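Local coordinates for DNA/pantothenate metabolism flavoprotein (Streptomyces sparsogenes DSM 40356, PDB 7CFU) that binds flavin mononucleotide and probably catalyses the FMN-dependent decarboxylation of cysteine in a biosynthetic pathway, at residues 39-42 and 43-47; 118-122 and 123-127; 155-158 and 159-162. All coordinates share one frame; numbering follows the deposited sequence.

Contact 1: residues 39-42 and 43-47; sequences HVNA and WLRGT
V40 and L44, one helical turn apart, lie side by side and point the same way, with V40 CG1 3.9 Å from L44 CD1. CG1 of V40 stands anti to its own nitrogen (chi1 174°), beside the carbonyl carbon, and this brings that methyl against the leucine. L44 also lays its branch point against the backbone, CG being 3.4 Å from V40 O. Aliphatic side chains suit these two positions, both of which are buried.

The polar pair of the next face, N41 and R45, is looser. The arginine is extended from CG to NE and passes the asparagine obliquely, the amide and guanidinium planes 67° apart. N41 OD1 comes in at the edge of the guanidinium, yet at 3.7 Å from R45 NE, and neither atom has a partner in the model. The arginine's terminal nitrogens are instead held weakly, NH1 by Q51 O and NH2 by T74 O.

W43 turns the edge of its indole to V40 O, and its CB lies 3.6 Å from that oxygen; a broad indole suits this partly exposed place, where it also reaches helix 187-199.

Beneath the side chains runs the regular alpha-helical pattern: W43 N donates to H39 O, L44 N to V40 O (2.9 Å), R45 N to N41 O, and G46 N to A42 O (2.7 Å). At G46 a side chain would crowd A42 O, which suits glycine to this place. The turn then widens to pi type over 44-47.

The stretch belongs to helix 37-48 of the beta-alpha-beta unit between strands 23-28 and 52-57. V40, N41 and L44 pack on W26, while N41, L44 and R45 reach I53. On the flank toward helix 187-199, V40 meets F187, W43 meets Q188 and S192, and L44 meets I191.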
ATOM      1  N   HIS A  39      17.997  31.710   4.901  1.00 43.54           N
ATOM      2  CA  HIS A  39      18.709  32.985   4.925  1.00 48.70           C
ATOM      3  C   HIS A  39      17.781  34.156   4.599  1.00 52.81           C
ATOM      4  O   HIS A  39      17.813  35.196   5.269  1.00 51.96           O
ATOM      5  CB  HIS A  39      19.881  32.927   3.946  1.00 61.06           C
ATOM      6  CG  HIS A  39      20.777  34.120   4.003  1.00 70.24           C
ATOM      7  ND1 HIS A  39      20.530  35.272   3.286  1.00 75.25           N
ATOM      8  CD2 HIS A  39      21.927  34.340   4.684  1.00 75.18           C
ATOM      9  CE1 HIS A  39      21.485  36.152   3.528  1.00 81.96           C
ATOM     10  NE2 HIS A  39      22.346  35.611   4.374  1.00 87.64           N
ATOM     11  N   VAL A  40      16.952  34.012   3.561  1.00 51.93           N
ATOM     12  CA  VAL A  40      16.026  35.087   3.204  1.00 46.57           C
ATOM     13  C   VAL A  40      15.008  35.308   4.316  1.00 43.26           C
ATOM     14  O   VAL A  40      14.619  36.445   4.608  1.00 38.60           O
ATOM     15  CB  VAL A  40      15.340  34.781   1.857  1.00 43.33           C
ATOM     16  CG1 VAL A  40      14.269  35.819   1.551  1.00 37.84           C
ATOM     17  CG2 VAL A  40      16.369  34.742   0.739  1.00 35.52           C
ATOM     18  N   ASN A  41      14.569  34.228   4.960  1.00 43.71           N
ATOM     19  CA  ASN A  41      13.597  34.358   6.038  1.00 49.18           C
ATOM     20  C   ASN A  41      14.180  35.132   7.214  1.00 47.73           C
ATOM     21  O   ASN A  41      13.516  36.007   7.778  1.00 46.16           O
ATOM     22  CB  ASN A  41      13.117  32.974   6.471  1.00 44.36           C
ATOM     23  CG  ASN A  41      12.061  33.040   7.548  1.00 56.08           C
ATOM     24  OD1 ASN A  41      10.953  33.523   7.310  1.00 55.30           O
ATOM     25  ND2 ASN A  41      12.381  32.530   8.729  1.00 48.08           N
ATOM     26  N   ALA A  42      15.437  34.848   7.570  1.00 51.32           N
ATOM     27  CA  ALA A  42      16.098  35.586   8.645  1.00 49.15           C
ATOM     28  C   ALA A  42      16.247  37.063   8.294  1.00 52.87           C
ATOM     29  O   ALA A  42      16.073  37.930   9.158  1.00 59.62           O
ATOM     30  CB  ALA A  42      17.465  34.969   8.943  1.00 49.14           C
ATOM     31  N   TRP A  43      16.582  37.368   7.037  1.00 43.16           N
ATOM     32  CA  TRP A  43      16.665  38.763   6.607  1.00 50.03           C
ATOM     33  C   TRP A  43      15.313  39.453   6.708  1.00 53.86           C
ATOM     34  O   TRP A  43      15.226  40.605   7.148  1.00 55.48           O
ATOM     35  CB  TRP A  43      17.193  38.855   5.177  1.00 48.47           C
ATOM     36  CG  TRP A  43      17.108  40.242   4.604  1.00 58.25           C
ATOM     37  CD1 TRP A  43      17.925  41.296   4.893  1.00 64.56           C
ATOM     38  CD2 TRP A  43      16.147  40.730   3.657  1.00 55.33           C
ATOM     39  NE1 TRP A  43      17.540  42.405   4.177  1.00 53.88           N
ATOM     40  CE2 TRP A  43      16.449  42.086   3.415  1.00 57.85           C
ATOM     41  CE3 TRP A  43      15.065  40.152   2.987  1.00 59.98           C
ATOM     42  CZ2 TRP A  43      15.709  42.871   2.530  1.00 58.21           C
ATOM     43  CZ3 TRP A  43      14.330  40.936   2.108  1.00 57.41           C
ATOM     44  CH2 TRP A  43      14.655  42.282   1.890  1.00 56.60           C
ATOM     45  N   LEU A  44      14.246  38.765   6.294  1.00 49.38           N
ATOM     46  CA  LEU A  44      12.915  39.353   6.344  1.00 48.89           C
ATOM     47  C   LEU A  44      12.490  39.632   7.781  1.00 53.57           C
ATOM     48  O   LEU A  44      11.869  40.662   8.065  1.00 56.67           O
ATOM     49  CB  LEU A  44      11.911  38.427   5.654  1.00 47.15           C
ATOM     50  CG  LEU A  44      11.924  38.417   4.124  1.00 47.51           C
ATOM     51  CD1 LEU A  44      11.175  37.202   3.576  1.00 36.62           C
ATOM     52  CD2 LEU A  44      11.326  39.699   3.590  1.00 51.32           C
ATOM     53  N   ARG A  45      12.807  38.725   8.701  1.00 53.79           N
ATOM     54  CA  ARG A  45      12.367  38.898  10.081  1.00 60.28           C
ATOM     55  C   ARG A  45      13.323  39.779  10.882  1.00 62.02           C
ATOM     56  O   ARG A  45      12.890  40.729  11.543  1.00 65.17           O
ATOM     57  CB  ARG A  45      12.206  37.536  10.748  1.00 55.88           C
ATOM     58  CG  ARG A  45      11.049  36.756  10.195  1.00 58.42           C
ATOM     59  CD  ARG A  45      10.806  35.488  10.972  1.00 67.01           C
ATOM     60  NE  ARG A  45       9.573  34.863  10.517  1.00 71.22           N
ATOM     61  CZ  ARG A  45       8.374  35.193  10.985  1.00 71.14           C
ATOM     62  NH1 ARG A  45       8.265  36.132  11.919  1.00 71.50           N
ATOM     63  NH2 ARG A  45       7.287  34.592  10.519  1.00 71.52           N
ATOM     64  N   GLY A  46      14.626  39.484  10.823  1.00 61.68           N
ATOM     65  CA  GLY A  46      15.589  40.141  11.692  1.00 62.26           C
ATOM     66  C   GLY A  46      16.077  41.491  11.214  1.00 66.10           C
ATOM     67  O   GLY A  46      16.595  42.265  12.024  1.00 79.32           O
ATOM     68  N   THR A  47      15.926  41.795   9.927  1.00 61.89           N
ATOM     69  CA  THR A  47      16.382  43.056   9.355  1.00 53.11           C
ATOM     70  C   THR A  47      15.236  43.929   8.866  1.00 60.69           C
ATOM     71  O   THR A  47      15.198  45.124   9.168  1.00 64.14           O
ATOM     72  CB  THR A  47      17.362  42.798   8.192  1.00 63.09           C
ATOM     73  OG1 THR A  47      18.518  42.092   8.663  1.00 63.60           O
ATOM     74  CG2 THR A  47      17.795  44.107   7.552  1.00 57.15           C
TER

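Contact 2: residues 118-122 and 123-127; sequences GIADD and VLTAT. With FMN (flavin mononucleotide), chain B.
D122 is the N-cap of helix 123-130, and its carboxylate is tied to T125 in the first turn. D122 OD1 takes two bonds, from T125 N at 2.9 Å (170° at the hydrogen) and from T125 OG1 at 2.7 Å. The donors approach from opposite faces of the carboxylate plane, fixing its rotation. T125 chi1 (56°) sets OG1 between N and the carbonyl carbon, within reach of the cap; a threonine thus satisfies its buried hydroxyl. A126 N makes the helix's first backbone bond, to D122 O. A water bridges I119 O (2.8 Å) and T125 O.

The loop also forms part of the FMN site: A120 O accepts from ribityl O3' at 2.6 Å and O4' at 2.8 Å. Small side chains suit A120 and A126, whose CB atoms meet at 4.0 Å, A126 CB being also 3.9 Å from FMN O3'. Further ligand bonds come from a neighbouring subunit, whose N110 OD1 accepts from A120 N.

The loop starts at the Schellman glycine G118 after helix 109-117, where K114 forms a salt bridge with D121. On the helix, V123 and L124 pack on V56 of strand 52-57, and T127 packs on L95 of helix 91-98.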
ATOM      1  N   GLY A 118      -1.230  32.759 -17.525  1.00 27.61           N
ATOM      2  CA  GLY A 118      -2.437  32.520 -16.761  1.00 31.31           C
ATOM      3  C   GLY A 118      -2.766  31.063 -16.539  1.00 35.90           C
ATOM      4  O   GLY A 118      -3.932  30.723 -16.310  1.00 32.40           O
ATOM      5  N   ILE A 119      -1.764  30.187 -16.599  1.00 28.44           N
ATOM      6  CA  ILE A 119      -1.950  28.802 -16.199  1.00 24.53           C
ATOM      7  C   ILE A 119      -2.066  28.760 -14.679  1.00 25.98           C
ATOM      8  O   ILE A 119      -1.364  29.485 -13.965  1.00 30.05           O
ATOM      9  CB  ILE A 119      -0.776  27.949 -16.716  1.00 26.72           C
ATOM     10  CG1 ILE A 119      -0.830  27.860 -18.244  1.00 27.46           C
ATOM     11  CG2 ILE A 119      -0.733  26.562 -16.043  1.00 25.93           C
ATOM     12  CD1 ILE A 119       0.466  27.441 -18.863  1.00 29.40           C
ATOM     13  N   ALA A 120      -2.985  27.936 -14.173  1.00 26.39           N
ATOM     14  CA  ALA A 120      -3.248  27.843 -12.744  1.00 26.17           C
ATOM     15  C   ALA A 120      -3.482  26.374 -12.384  1.00 30.98           C
ATOM     16  O   ALA A 120      -4.583  25.977 -12.002  1.00 27.17           O
ATOM     17  CB  ALA A 120      -4.449  28.706 -12.353  1.00 25.19           C
ATOM     18  N   ASP A 121      -2.446  25.542 -12.529  1.00 28.07           N
ATOM     19  CA  ASP A 121      -2.617  24.100 -12.360  1.00 29.15           C
ATOM     20  C   ASP A 121      -2.017  23.570 -11.063  1.00 28.69           C
ATOM     21  O   ASP A 121      -1.820  22.357 -10.936  1.00 29.59           O
ATOM     22  CB  ASP A 121      -2.057  23.338 -13.569  1.00 29.43           C
ATOM     23  CG  ASP A 121      -0.553  23.495 -13.739  1.00 29.43           C
ATOM     24  OD1 ASP A 121       0.095  24.209 -12.942  1.00 31.08           O
ATOM     25  OD2 ASP A 121      -0.016  22.885 -14.691  1.00 33.41           O
ATOM     26  N   ASP A 122      -1.689  24.450 -10.117  1.00 24.40           N
ATOM     27  CA  ASP A 122      -1.380  24.067  -8.745  1.00 27.98           C
ATOM     28  C   ASP A 122      -1.756  25.241  -7.851  1.00 29.83           C
ATOM     29  O   ASP A 122      -2.179  26.295  -8.337  1.00 32.63           O
ATOM     30  CB  ASP A 122       0.091  23.655  -8.571  1.00 29.21           C
ATOM     31  CG  ASP A 122       1.081  24.805  -8.818  1.00 31.38           C
ATOM     32  OD1 ASP A 122       0.664  25.937  -9.157  1.00 33.66           O
ATOM     33  OD2 ASP A 122       2.299  24.569  -8.658  1.00 33.65           O
ATOM     34  N   VAL A 123      -1.581  25.066  -6.538  1.00 28.58           N
ATOM     35  CA  VAL A 123      -2.010  26.105  -5.602  1.00 32.44           C
ATOM     36  C   VAL A 123      -1.271  27.412  -5.871  1.00 32.16           C
ATOM     37  O   VAL A 123      -1.886  28.488  -5.911  1.00 28.10           O
ATOM     38  CB  VAL A 123      -1.840  25.646  -4.140  1.00 25.59           C
ATOM     39  CG1 VAL A 123      -2.091  26.812  -3.200  1.00 27.13           C
ATOM     40  CG2 VAL A 123      -2.815  24.523  -3.823  1.00 28.94           C
ATOM     41  N   LEU A 124       0.047  27.343  -6.091  1.00 29.23           N
ATOM     42  CA  LEU A 124       0.829  28.569  -6.253  1.00 28.29           C
ATOM     43  C   LEU A 124       0.335  29.392  -7.433  1.00 30.01           C
ATOM     44  O   LEU A 124       0.027  30.579  -7.285  1.00 30.57           O
ATOM     45  CB  LEU A 124       2.309  28.247  -6.436  1.00 31.45           C
ATOM     46  CG  LEU A 124       3.189  29.497  -6.613  1.00 33.39           C
ATOM     47  CD1 LEU A 124       3.069  30.417  -5.394  1.00 26.89           C
ATOM     48  CD2 LEU A 124       4.644  29.150  -6.896  1.00 31.74           C
ATOM     49  N   THR A 125       0.230  28.774  -8.612  1.00 27.73           N
ATOM     50  CA  THR A 125      -0.104  29.554  -9.797  1.00 28.42           C
ATOM     51  C   THR A 125      -1.563  29.984  -9.782  1.00 27.98           C
ATOM     52  O   THR A 125      -1.907  31.016 -10.366  1.00 26.32           O
ATOM     53  CB  THR A 125       0.211  28.770 -11.071  1.00 30.91           C
ATOM     54  OG1 THR A 125      -0.476  27.514 -11.053  1.00 26.07           O
ATOM     55  CG2 THR A 125       1.731  28.532 -11.185  1.00 22.22           C
ATOM     56  N   ALA A 126      -2.421  29.225  -9.096  1.00 30.31           N
ATOM     57  CA  ALA A 126      -3.795  29.664  -8.886  1.00 33.71           C
ATOM     58  C   ALA A 126      -3.843  30.855  -7.944  1.00 30.66           C
ATOM     59  O   ALA A 126      -4.652  31.771  -8.129  1.00 31.62           O
ATOM     60  CB  ALA A 126      -4.644  28.518  -8.324  1.00 26.61           C
ATOM     61  N   THR A 127      -2.986  30.855  -6.927  1.00 30.61           N
ATOM     62  CA  THR A 127      -2.934  31.975  -5.998  1.00 33.09           C
ATOM     63  C   THR A 127      -2.495  33.259  -6.694  1.00 36.11           C
ATOM     64  O   THR A 127      -2.970  34.345  -6.341  1.00 28.52           O
ATOM     65  CB  THR A 127      -2.016  31.622  -4.831  1.00 30.59           C
ATOM     66  OG1 THR A 127      -2.526  30.447  -4.181  1.00 32.41           O
ATOM     67  CG2 THR A 127      -1.952  32.760  -3.825  1.00 35.64           C
TER
HETATM   68  N1  FMN B 301     -10.390  27.874 -10.167  1.00 31.15           N
HETATM   69  C2  FMN B 301     -11.113  28.627 -11.065  1.00 28.86           C
HETATM   70  O2  FMN B 301     -10.539  29.128 -12.033  1.00 32.96           O
HETATM   71  N3  FMN B 301     -12.475  28.814 -10.874  1.00 30.58           N
HETATM   72  C4  FMN B 301     -13.121  28.257  -9.779  1.00 35.00           C
HETATM   73  O4  FMN B 301     -14.336  28.434  -9.604  1.00 31.72           O
HETATM   74  C4A FMN B 301     -12.392  27.493  -8.875  1.00 31.66           C
HETATM   75  N5  FMN B 301     -13.018  26.920  -7.781  1.00 32.53           N
HETATM   76  C5A FMN B 301     -12.291  26.157  -6.893  1.00 29.87           C
HETATM   77  C6  FMN B 301     -12.928  25.581  -5.802  1.00 32.69           C
HETATM   78  C7  FMN B 301     -12.199  24.813  -4.899  1.00 34.39           C
HETATM   79  C7M FMN B 301     -12.885  24.191  -3.711  1.00 33.39           C
HETATM   80  C8  FMN B 301     -10.835  24.615  -5.092  1.00 35.72           C
HETATM   81  C8M FMN B 301     -10.072  23.783  -4.099  1.00 25.94           C
HETATM   82  C9  FMN B 301     -10.189  25.198  -6.190  1.00 26.86           C
HETATM   83  C9A FMN B 301     -10.923  25.967  -7.096  1.00 30.97           C
HETATM   84  N10 FMN B 301     -10.303  26.555  -8.192  1.00 33.77           N
HETATM   85  C10 FMN B 301     -11.027  27.307  -9.078  1.00 25.60           C
HETATM   86  C1' FMN B 301      -8.839  26.363  -8.447  1.00 28.96           C
HETATM   87  C2' FMN B 301      -8.707  25.225  -9.450  1.00 32.23           C
HETATM   88  O2' FMN B 301      -9.265  24.043  -8.889  1.00 29.31           O
HETATM   89  C3' FMN B 301      -7.232  25.049  -9.814  1.00 36.63           C
HETATM   90  O3' FMN B 301      -6.789  26.141 -10.591  1.00 27.87           O
HETATM   91  C4' FMN B 301      -6.990  23.739 -10.555  1.00 35.13           C
HETATM   92  O4' FMN B 301      -5.609  23.591 -10.829  1.00 34.23           O
HETATM   93  C5' FMN B 301      -7.758  23.687 -11.863  1.00 31.69           C
HETATM   94  O5' FMN B 301      -7.651  22.356 -12.315  1.00 28.95           O
HETATM   95  P   FMN B 301      -8.334  21.883 -13.685  1.00 31.38           P
HETATM   96  O1P FMN B 301      -7.477  20.805 -14.333  1.00 29.73           O
HETATM   97  O2P FMN B 301      -9.710  21.346 -13.352  1.00 31.28           O
HETATM   98  O3P FMN B 301      -8.479  23.075 -14.608  1.00 28.02           O
HETATM   99  O   HOH W   1      -0.924  32.001 -12.876  1.00 28.52           O

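Contact 3: residues 155-158 and 159-162; sequences VDQL and REDG
Q157 and D161 cross obliquely with their flat ends nearly parallel, the amide and carboxylate planes only 21° apart. The glutamine chain is bent at chi2 (64°), which swings its amide toward the C-terminal end of the helix until NE2 is 3.1 Å from D161 OD1. D161 OD2 makes a salt bridge to R153 of a neighbouring subunit, on which Q157 also packs. An alanine instead of D161 would probably leave that arginine without its carboxylate mate and the Q157 amide without the flat group beside it.

E160 is extended beyond CG and lies over the D156 backbone, its CG 3.3 Å from D156 O. Its OE1 receives a bond of 3.0 Å from a water that also accepts from Q157 NE2, a link suited to long polar side chains at the surface.

Here helix 149-160 ends in a Schellman motif. D161 N still donates to Q157 O, and G162 N turns back to R159 O at 3.0 Å. G162 has phi 101°, where a side chain would jam against the carbonyl oxygen of D161, so glycine fits.

V155 and R159 point the same way, with V155 CG1 lying over one guanidinium face, offset toward the rim and 3.5 Å from NH1. The arginine's charge is met by E167 through NH2, while V155 and the buried L158 pack on L112 of helix 109-117 and on I165 of strand 164-165.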
ATOM      1  N   VAL A 155       9.301  36.758 -19.423  1.00 28.41           N
ATOM      2  CA  VAL A 155       9.759  37.875 -18.599  1.00 30.11           C
ATOM      3  C   VAL A 155       9.123  39.184 -19.063  1.00 36.91           C
ATOM      4  O   VAL A 155       8.565  39.938 -18.260  1.00 37.34           O
ATOM      5  CB  VAL A 155      11.294  37.963 -18.613  1.00 33.98           C
ATOM      6  CG1 VAL A 155      11.747  39.223 -17.897  1.00 33.66           C
ATOM      7  CG2 VAL A 155      11.908  36.718 -17.964  1.00 36.80           C
ATOM      8  N   ASP A 156       9.188  39.470 -20.371  1.00 37.93           N
ATOM      9  CA  ASP A 156       8.616  40.711 -20.884  1.00 40.15           C
ATOM     10  C   ASP A 156       7.123  40.771 -20.609  1.00 41.25           C
ATOM     11  O   ASP A 156       6.601  41.798 -20.155  1.00 40.23           O
ATOM     12  CB  ASP A 156       8.865  40.843 -22.389  1.00 32.47           C
ATOM     13  CG  ASP A 156      10.343  40.934 -22.739  1.00 43.33           C
ATOM     14  OD1 ASP A 156      11.157  41.307 -21.863  1.00 48.82           O
ATOM     15  OD2 ASP A 156      10.689  40.622 -23.901  1.00 43.15           O
ATOM     16  N   GLN A 157       6.419  39.671 -20.877  1.00 37.30           N
ATOM     17  CA  GLN A 157       4.975  39.658 -20.686  1.00 31.53           C
ATOM     18  C   GLN A 157       4.610  39.951 -19.239  1.00 36.77           C
ATOM     19  O   GLN A 157       3.635  40.664 -18.970  1.00 41.53           O
ATOM     20  CB  GLN A 157       4.400  38.312 -21.104  1.00 37.27           C
ATOM     21  CG  GLN A 157       2.905  38.220 -20.904  1.00 36.50           C
ATOM     22  CD  GLN A 157       2.147  39.207 -21.785  1.00 43.75           C
ATOM     23  OE1 GLN A 157       1.881  38.922 -22.946  1.00 35.61           O
ATOM     24  NE2 GLN A 157       1.807  40.371 -21.235  1.00 37.02           N
ATOM     25  N   LEU A 158       5.383  39.411 -18.293  1.00 34.14           N
ATOM     26  CA  LEU A 158       5.089  39.638 -16.879  1.00 40.50           C
ATOM     27  C   LEU A 158       5.337  41.088 -16.484  1.00 36.25           C
ATOM     28  O   LEU A 158       4.591  41.652 -15.678  1.00 33.99           O
ATOM     29  CB  LEU A 158       5.921  38.700 -16.008  1.00 35.43           C
ATOM     30  CG  LEU A 158       5.490  37.236 -15.995  1.00 40.76           C
ATOM     31  CD1 LEU A 158       6.591  36.356 -15.417  1.00 35.20           C
ATOM     32  CD2 LEU A 158       4.208  37.105 -15.187  1.00 30.32           C
ATOM     33  N   ARG A 159       6.399  41.697 -17.019  1.00 42.19           N
ATOM     34  CA  ARG A 159       6.653  43.109 -16.750  1.00 44.43           C
ATOM     35  C   ARG A 159       5.539  43.986 -17.311  1.00 38.89           C
ATOM     36  O   ARG A 159       5.091  44.929 -16.651  1.00 42.92           O
ATOM     37  CB  ARG A 159       8.014  43.513 -17.314  1.00 42.11           C
ATOM     38  CG  ARG A 159       9.173  42.995 -16.480  1.00 42.07           C
ATOM     39  CD  ARG A 159      10.510  43.331 -17.103  1.00 41.27           C
ATOM     40  NE  ARG A 159      11.607  43.051 -16.181  1.00 48.56           N
ATOM     41  CZ  ARG A 159      12.806  42.629 -16.564  1.00 43.47           C
ATOM     42  NH1 ARG A 159      13.059  42.439 -17.853  1.00 41.13           N
ATOM     43  NH2 ARG A 159      13.746  42.398 -15.664  1.00 50.10           N
ATOM     44  N   GLU A 160       5.079  43.689 -18.528  1.00 42.56           N
ATOM     45  CA  GLU A 160       3.958  44.434 -19.091  1.00 38.78           C
ATOM     46  C   GLU A 160       2.694  44.244 -18.265  1.00 44.47           C
ATOM     47  O   GLU A 160       1.856  45.153 -18.185  1.00 39.46           O
ATOM     48  CB  GLU A 160       3.744  44.019 -20.549  1.00 44.39           C
ATOM     49  CG  GLU A 160       4.942  44.387 -21.440  1.00 56.77           C
ATOM     50  CD  GLU A 160       4.784  43.965 -22.895  1.00 65.29           C
ATOM     51  OE1 GLU A 160       3.698  43.472 -23.266  1.00 71.58           O
ATOM     52  OE2 GLU A 160       5.751  44.133 -23.672  1.00 70.04           O
ATOM     53  N   ASP A 161       2.552  43.091 -17.615  1.00 42.73           N
ATOM     54  CA  ASP A 161       1.395  42.844 -16.769  1.00 38.30           C
ATOM     55  C   ASP A 161       1.521  43.473 -15.390  1.00 40.40           C
ATOM     56  O   ASP A 161       0.588  43.355 -14.589  1.00 38.79           O
ATOM     57  CB  ASP A 161       1.157  41.337 -16.643  1.00 41.77           C
ATOM     58  CG  ASP A 161       0.660  40.721 -17.935  1.00 47.00           C
ATOM     59  OD1 ASP A 161       0.273  41.492 -18.845  1.00 44.43           O
ATOM     60  OD2 ASP A 161       0.673  39.473 -18.051  1.00 45.30           O
ATOM     61  N   GLY A 162       2.634  44.134 -15.091  1.00 39.94           N
ATOM     62  CA  GLY A 162       2.799  44.816 -13.822  1.00 35.62           C
ATOM     63  C   GLY A 162       3.630  44.094 -12.784  1.00 36.40           C
ATOM     64  O   GLY A 162       3.729  44.580 -11.654  1.00 42.69           O
TER
HETATM   65  O   HOH W   2       0.804  42.945 -22.767  1.00 47.00           O

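How the contacts relate
Along the chain the contacts follow in series, contact 1 on helix 37-48, contact 2 at the start of helix 123-130, contact 3 at the end of helix 149-160. All belong to one flavoprotein unit built on a parallel sheet of strand order 2-1-3-4-5. Contact 1 lies across the chain's centre from the other two, its centre about 26 Å from that of contact 2 and about 28 Å from that of contact 3. Contacts 2 and 3 are about 17 Å apart between centres and share helix 109-117 as neighbour: one follows it, the other packs on it. Both reach a neighbouring subunit, and contact 2 helps form an FMN site completed across that boundary in the twelve-chain assembly.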